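Local coordinates for protein peptidase M3B, oligoendopeptidase F (PDB 2QR4) that probably acts as a zinc-dependent oligoendopeptidase of the M3 family, cutting peptide bonds within short peptides, at residues 260-265 with 564-569; 419-424 with 570-575. All coordinates share one frame; numbering follows the deposited sequence.

Helix 557-579, near the C-terminus, lies against two other helices through two consecutive six-residue segments, an example of how one long helix can join several parts of a largely helical enzyme. In contact 1 residues 564-569 lie against the start of helix 260-274; in contact 2 residues 570-575 lie against helix 418-454. The centres of the two contacts are about 13 Å apart. Arg265 connects them: its NH1 forms a salt bridge with Glu574 OE2 at 3.0 Å, and its NH2 probably hydrogen-bonds Asn571 OD1. Leu570 CD2 packs 3.7 Å from Leu262 O. Both contacts also border helix 394-414, which by family resemblance probably supplies a zinc ligand, although neither contact includes a metal.

Contact 1 (260-265 with 564-569); sequences LPLLHR and SMFEQR
Phe566 directs its ring at the turn around Leu262, with CG anti to the backbone N (chi1 -179°). Leu262 O approaches CE2 of that ring at 3.8 Å, at the edge and near the ring plane, while Leu262 CB lies 4.0 Å from Phe566 CD2. Beyond this contact, Phe432 meets the same ring at an inclined angle and Leu429 packs against it, both from helix 418-454. The pairing is that of two helices running in the same sense, inclined by 26°, in the largely helical M3 peptidase fold; the short axes come no nearer than 10.5 Å, a spacing bridged by side chains. Glu567 follows, its aliphatic stem lying across the Leu262 side chain at about a right angle, with CB 3.7 Å from Leu262 CD2. Its carboxylate and the Arg265 guanidinium form only a long direct ion pair, OE2 to NH2 at 4.0 Å, and a water carries the link between the two charges, accepting from Arg265 NH2 and donating to Glu567 OE2 at 2.8 Å. OE2 lies at the guanidinium edge, in its plane, but the two charged planes are 68° apart, and Arg265, its chain bent at chi2 and chi3, has stronger partners in Asn571 and Glu574.

Contact 2 (419-424 with 570-575); sequences RVRAYV and LNELEE
Ala422 and Leu573 mark the closest backbone approach, their CA atoms 6.1 Å apart, and the two segments run in opposing senses but at a slant. They form a helix pair of the largely helical M3 peptidase fold, joining helix 418-454 to helix 557-579. The small alanine permits this near approach. Leu573 meets the alanine with one branch: CD1 lies 3.9 Å from Ala422 CA and 4.0 Å from Ala422 CB. The same side chain also touches Asn426 and Leu429, one and two turns further along the same helix as Ala422, and Leu269 of helix 260-274, so it is buried among three helices.

Beside this apolar patch a salt bridge spans the pair. Glu572 reaches over with its chain extended beyond CG, whereas Arg421 is bent at chi3 (70°), and the two side chains cross at about a right angle. The guanidinium grips one oxygen side-on with two nitrogens. NH2 gives the straighter bond, 2.8 Å to Glu572 OE2 with an N-H...O angle of 163°, at the syn lone pair of OE2. The flat groups are nearly coplanar, 28° apart. On the far side of the guanidinium, NH1 is held by the backbone oxygens of Leu412 and Glu415, which helps fix its rotation. The single N-H of Arg421 NE is shared between Glu572 OE2 at 3.3 Å, a longer and more bent bond, and a water that itself donates to OE2 at 2.7 Å.

Contact 1 (260-265 with 564-569)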
loop_
_atom_site.group_PDB
_atom_site.type_symbol
_atom_site.label_atom_id
_atom_site.label_comp_id
_atom_site.label_asym_id
_atom_site.label_seq_id
_atom_site.Cartn_x
_atom_site.Cartn_y
_atom_site.Cartn_z
ATOM N N LEU A 260 -7.502 -6.093 35.150
ATOM C CA LEU A 260 -8.486 -6.736 34.276
ATOM C C LEU A 260 -9.602 -7.430 35.067
ATOM O O LEU A 260 -10.744 -7.476 34.622
ATOM C CB LEU A 260 -7.810 -7.739 33.324
ATOM C CG LEU A 260 -6.892 -7.095 32.287
ATOM C CD1 LEU A 260 -6.228 -8.145 31.458
ATOM C CD2 LEU A 260 -7.659 -6.103 31.397
ATOM N N PRO A 261 -9.279 -7.982 36.241
ATOM C CA PRO A 261 -10.403 -8.572 36.988
ATOM C C PRO A 261 -11.577 -7.602 37.221
ATOM O O PRO A 261 -12.716 -8.053 37.323
ATOM C CB PRO A 261 -9.764 -9.001 38.329
ATOM C CG PRO A 261 -8.297 -9.238 37.986
ATOM C CD PRO A 261 -7.988 -8.143 36.941
ATOM N N LEU A 262 -11.319 -6.296 37.319
ATOM C CA LEU A 262 -12.427 -5.332 37.431
ATOM C C LEU A 262 -13.363 -5.338 36.206
ATOM O O LEU A 262 -14.578 -5.358 36.374
ATOM C CB LEU A 262 -11.914 -3.928 37.674
ATOM C CG LEU A 262 -11.244 -3.727 39.027
ATOM C CD1 LEU A 262 -10.684 -2.308 39.108
ATOM C CD2 LEU A 262 -12.231 -4.006 40.133
ATOM N N LEU A 263 -12.796 -5.335 34.993
ATOM C CA LEU A 263 -13.567 -5.504 33.755
ATOM C C LEU A 263 -14.306 -6.842 33.769
ATOM O O LEU A 263 -15.491 -6.909 33.424
ATOM C CB LEU A 263 -12.649 -5.487 32.525
ATOM C CG LEU A 263 -13.089 -4.851 31.189
ATOM C CD1 LEU A 263 -12.441 -5.540 29.990
ATOM C CD2 LEU A 263 -14.577 -4.799 30.990
ATOM N N HIS A 264 -13.593 -7.907 34.140
ATOM C CA HIS A 264 -14.181 -9.234 34.202
ATOM C C HIS A 264 -15.449 -9.184 35.028
ATOM O O HIS A 264 -16.500 -9.665 34.597
ATOM C CB HIS A 264 -13.200 -10.261 34.794
ATOM C CG HIS A 264 -11.998 -10.506 33.936
ATOM N ND1 HIS A 264 -10.942 -11.294 34.340
ATOM C CD2 HIS A 264 -11.666 -10.036 32.709
ATOM C CE1 HIS A 264 -10.021 -11.315 33.392
ATOM N NE2 HIS A 264 -10.438 -10.562 32.390
ATOM N N ARG A 265 -15.343 -8.571 36.203
ATOM C CA ARG A 265 -16.474 -8.390 37.106
ATOM C C ARG A 265 -17.610 -7.578 36.483
ATOM O O ARG A 265 -18.780 -7.919 36.656
ATOM C CB ARG A 265 -16.021 -7.680 38.374
ATOM C CG ARG A 265 -15.846 -8.562 39.564
ATOM C CD ARG A 265 -16.636 -7.971 40.727
ATOM N NE ARG A 265 -15.862 -7.015 41.501
ATOM C CZ ARG A 265 -16.395 -6.235 42.429
ATOM N NH1 ARG A 265 -17.695 -6.288 42.664
ATOM N NH2 ARG A 265 -15.639 -5.390 43.107
ATOM N N SER A 564 -9.631 2.470 41.397
ATOM C CA SER A 564 -10.268 2.340 42.689
ATOM C C SER A 564 -11.689 2.871 42.594
ATOM O O SER A 564 -12.630 2.308 43.175
ATOM C CB SER A 564 -9.486 3.079 43.774
ATOM O OG SER A 564 -10.265 3.152 44.969
HETATM N N MSE A 565 -11.845 3.954 41.848
HETATM C CA MSE A 565 -13.153 4.545 41.671
HETATM C C MSE A 565 -14.069 3.641 40.845
HETATM O O MSE A 565 -15.271 3.585 41.069
HETATM C CB MSE A 565 -13.020 5.883 40.977
HETATM C CG MSE A 565 -14.342 6.631 40.848
HETATM SE SE MSE A 565 -14.105 8.443 40.137
HETATM C CE MSE A 565 -12.381 8.889 40.997
ATOM N N PHE A 566 -13.497 2.947 39.871
ATOM C CA PHE A 566 -14.288 2.069 39.026
ATOM C C PHE A 566 -14.839 0.969 39.907
ATOM O O PHE A 566 -16.022 0.643 39.838
ATOM C CB PHE A 566 -13.425 1.488 37.910
ATOM C CG PHE A 566 -14.158 0.579 36.973
ATOM C CD1 PHE A 566 -14.691 1.066 35.790
ATOM C CD2 PHE A 566 -14.277 -0.774 37.249
ATOM C CE1 PHE A 566 -15.345 0.224 34.903
ATOM C CE2 PHE A 566 -14.942 -1.625 36.371
ATOM C CZ PHE A 566 -15.473 -1.129 35.198
ATOM N N GLU A 567 -13.964 0.431 40.755
ATOM C CA GLU A 567 -14.312 -0.638 41.677
ATOM C C GLU A 567 -15.373 -0.189 42.691
ATOM O O GLU A 567 -16.372 -0.874 42.898
ATOM C CB GLU A 567 -13.056 -1.173 42.386
ATOM C CG GLU A 567 -13.357 -2.149 43.544
ATOM C CD GLU A 567 -12.109 -2.799 44.154
ATOM O OE1 GLU A 567 -11.063 -2.124 44.271
ATOM O OE2 GLU A 567 -12.176 -3.990 44.524
ATOM N N GLN A 568 -15.178 0.952 43.330
ATOM C CA GLN A 568 -16.186 1.363 44.299
ATOM C C GLN A 568 -17.551 1.633 43.666
ATOM O O GLN A 568 -18.582 1.262 44.218
ATOM C CB GLN A 568 -15.716 2.482 45.262
ATOM C CG GLN A 568 -14.999 3.642 44.667
ATOM C CD GLN A 568 -14.341 4.519 45.733
ATOM O OE1 GLN A 568 -13.121 4.616 45.810
ATOM N NE2 GLN A 568 -15.153 5.164 46.544
ATOM N N ARG A 569 -17.570 2.221 42.481
ATOM C CA ARG A 569 -18.847 2.481 41.840
ATOM C C ARG A 569 -19.480 1.183 41.304
ATOM O O ARG A 569 -20.691 1.006 41.339
ATOM C CB ARG A 569 -18.705 3.567 40.783
ATOM C CG ARG A 569 -18.269 4.932 41.403
ATOM C CD ARG A 569 -18.165 6.031 40.342
ATOM N NE ARG A 569 -18.035 7.326 40.970
ATOM C CZ ARG A 569 -17.794 8.459 40.320
ATOM N NH1 ARG A 569 -17.623 8.446 39.008
ATOM N NH2 ARG A 569 -17.703 9.603 40.995
HETATM O O HOH W 1 -13.221 -6.092 42.923
#

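Contact 2 (419-424 with 570-575)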
loop_
_atom_site.group_PDB
_atom_site.type_symbol
_atom_site.label_atom_id
_atom_site.label_comp_id
_atom_site.label_asym_id
_atom_site.label_seq_id
_atom_site.Cartn_x
_atom_site.Cartn_y
_atom_site.Cartn_z
ATOM N N ARG A 419 -33.180 4.140 40.586
ATOM C CA ARG A 419 -33.064 4.039 39.132
ATOM C C ARG A 419 -32.119 5.113 38.596
ATOM O O ARG A 419 -31.267 4.823 37.754
ATOM C CB ARG A 419 -34.429 4.127 38.436
ATOM C CG ARG A 419 -35.092 2.784 38.124
ATOM C CD ARG A 419 -35.771 2.179 39.348
ATOM N NE ARG A 419 -36.732 3.093 39.978
ATOM C CZ ARG A 419 -38.045 2.875 40.054
ATOM N NH1 ARG A 419 -38.572 1.769 39.540
ATOM N NH2 ARG A 419 -38.834 3.763 40.652
ATOM N N VAL A 420 -32.259 6.344 39.091
ATOM C CA VAL A 420 -31.325 7.404 38.727
ATOM C C VAL A 420 -29.898 7.021 39.122
ATOM O O VAL A 420 -29.013 6.989 38.271
ATOM C CB VAL A 420 -31.664 8.756 39.368
ATOM C CG1 VAL A 420 -30.718 9.829 38.835
ATOM C CG2 VAL A 420 -33.112 9.138 39.100
ATOM N N ARG A 421 -29.665 6.701 40.394
ATOM C CA ARG A 421 -28.305 6.343 40.799
ATOM C C ARG A 421 -27.737 5.237 39.912
ATOM O O ARG A 421 -26.600 5.332 39.459
ATOM C CB ARG A 421 -28.220 5.948 42.276
ATOM C CG ARG A 421 -28.590 7.065 43.227
ATOM C CD ARG A 421 -28.316 6.678 44.674
ATOM N NE ARG A 421 -26.882 6.603 44.936
ATOM C CZ ARG A 421 -26.125 7.671 45.144
ATOM N NH1 ARG A 421 -26.676 8.877 45.109
ATOM N NH2 ARG A 421 -24.822 7.538 45.369
ATOM N N ALA A 422 -28.526 4.193 39.657
ATOM C CA ALA A 422 -28.058 3.083 38.823
ATOM C C ALA A 422 -27.640 3.581 37.448
ATOM O O ALA A 422 -26.576 3.203 36.934
ATOM C CB ALA A 422 -29.122 1.995 38.696
ATOM N N TYR A 423 -28.467 4.443 36.863
ATOM C CA TYR A 423 -28.178 4.936 35.530
ATOM C C TYR A 423 -26.834 5.641 35.495
ATOM O O TYR A 423 -26.024 5.381 34.602
ATOM C CB TYR A 423 -29.262 5.885 34.992
ATOM C CG TYR A 423 -28.953 6.301 33.571
ATOM C CD1 TYR A 423 -28.294 7.498 33.297
ATOM C CD2 TYR A 423 -29.260 5.456 32.509
ATOM C CE1 TYR A 423 -27.986 7.860 31.995
ATOM C CE2 TYR A 423 -28.955 5.797 31.211
ATOM C CZ TYR A 423 -28.318 6.996 30.952
ATOM O OH TYR A 423 -28.020 7.317 29.639
ATOM N N VAL A 424 -26.574 6.528 36.456
ATOM C CA VAL A 424 -25.315 7.263 36.391
ATOM C C VAL A 424 -24.085 6.432 36.781
ATOM O O VAL A 424 -23.005 6.596 36.212
ATOM C CB VAL A 424 -25.392 8.685 37.019
ATOM C CG1 VAL A 424 -26.747 8.953 37.640
ATOM C CG2 VAL A 424 -24.228 8.963 37.947
ATOM N N LEU A 570 -18.642 0.258 40.871
ATOM C CA LEU A 570 -19.081 -1.056 40.464
ATOM C C LEU A 570 -19.737 -1.766 41.650
ATOM O O LEU A 570 -20.868 -2.260 41.540
ATOM C CB LEU A 570 -17.884 -1.845 39.919
ATOM C CG LEU A 570 -18.025 -3.334 39.602
ATOM C CD1 LEU A 570 -19.247 -3.553 38.745
ATOM C CD2 LEU A 570 -16.778 -3.821 38.885
ATOM N N ASN A 571 -19.030 -1.799 42.781
ATOM C CA ASN A 571 -19.552 -2.386 44.019
ATOM C C ASN A 571 -20.885 -1.765 44.460
ATOM O O ASN A 571 -21.794 -2.473 44.898
ATOM C CB ASN A 571 -18.513 -2.299 45.150
ATOM C CG ASN A 571 -17.440 -3.381 45.053
ATOM O OD1 ASN A 571 -17.584 -4.350 44.294
ATOM N ND2 ASN A 571 -16.362 -3.233 45.842
ATOM N N GLU A 572 -21.006 -0.447 44.329
ATOM C CA GLU A 572 -22.250 0.246 44.682
ATOM C C GLU A 572 -23.399 -0.126 43.728
ATOM O O GLU A 572 -24.538 -0.294 44.153
ATOM C CB GLU A 572 -22.054 1.774 44.744
ATOM C CG GLU A 572 -23.350 2.557 45.031
ATOM C CD GLU A 572 -23.174 4.076 45.002
ATOM O OE1 GLU A 572 -22.063 4.563 44.673
ATOM O OE2 GLU A 572 -24.157 4.788 45.320
ATOM N N LEU A 573 -23.094 -0.269 42.445
ATOM C CA LEU A 573 -24.103 -0.668 41.455
ATOM C C LEU A 573 -24.644 -2.082 41.724
ATOM O O LEU A 573 -25.844 -2.313 41.672
ATOM C CB LEU A 573 -23.519 -0.591 40.035
ATOM C CG LEU A 573 -24.472 -0.962 38.894
ATOM C CD1 LEU A 573 -25.783 -0.132 38.938
ATOM C CD2 LEU A 573 -23.783 -0.832 37.551
ATOM N N GLU A 574 -23.749 -3.022 42.005
ATOM C CA GLU A 574 -24.156 -4.366 42.391
ATOM C C GLU A 574 -25.080 -4.368 43.608
ATOM O O GLU A 574 -26.110 -5.039 43.604
ATOM C CB GLU A 574 -22.936 -5.233 42.676
ATOM C CG GLU A 574 -22.142 -5.583 41.448
ATOM C CD GLU A 574 -20.848 -6.262 41.790
ATOM O OE1 GLU A 574 -20.638 -6.547 42.984
ATOM O OE2 GLU A 574 -20.037 -6.505 40.872
ATOM N N GLU A 575 -24.709 -3.627 44.651
ATOM C CA GLU A 575 -25.515 -3.600 45.873
ATOM C C GLU A 575 -26.873 -2.995 45.570
ATOM O O GLU A 575 -27.899 -3.407 46.108
ATOM C CB GLU A 575 -24.818 -2.813 46.990
ATOM C CG GLU A 575 -23.556 -3.483 47.537
ATOM C CD GLU A 575 -22.677 -2.535 48.359
ATOM O OE1 GLU A 575 -23.033 -1.340 48.525
ATOM O OE2 GLU A 575 -21.620 -2.997 48.845
HETATM O O HOH W 2 -26.631 3.900 45.837
#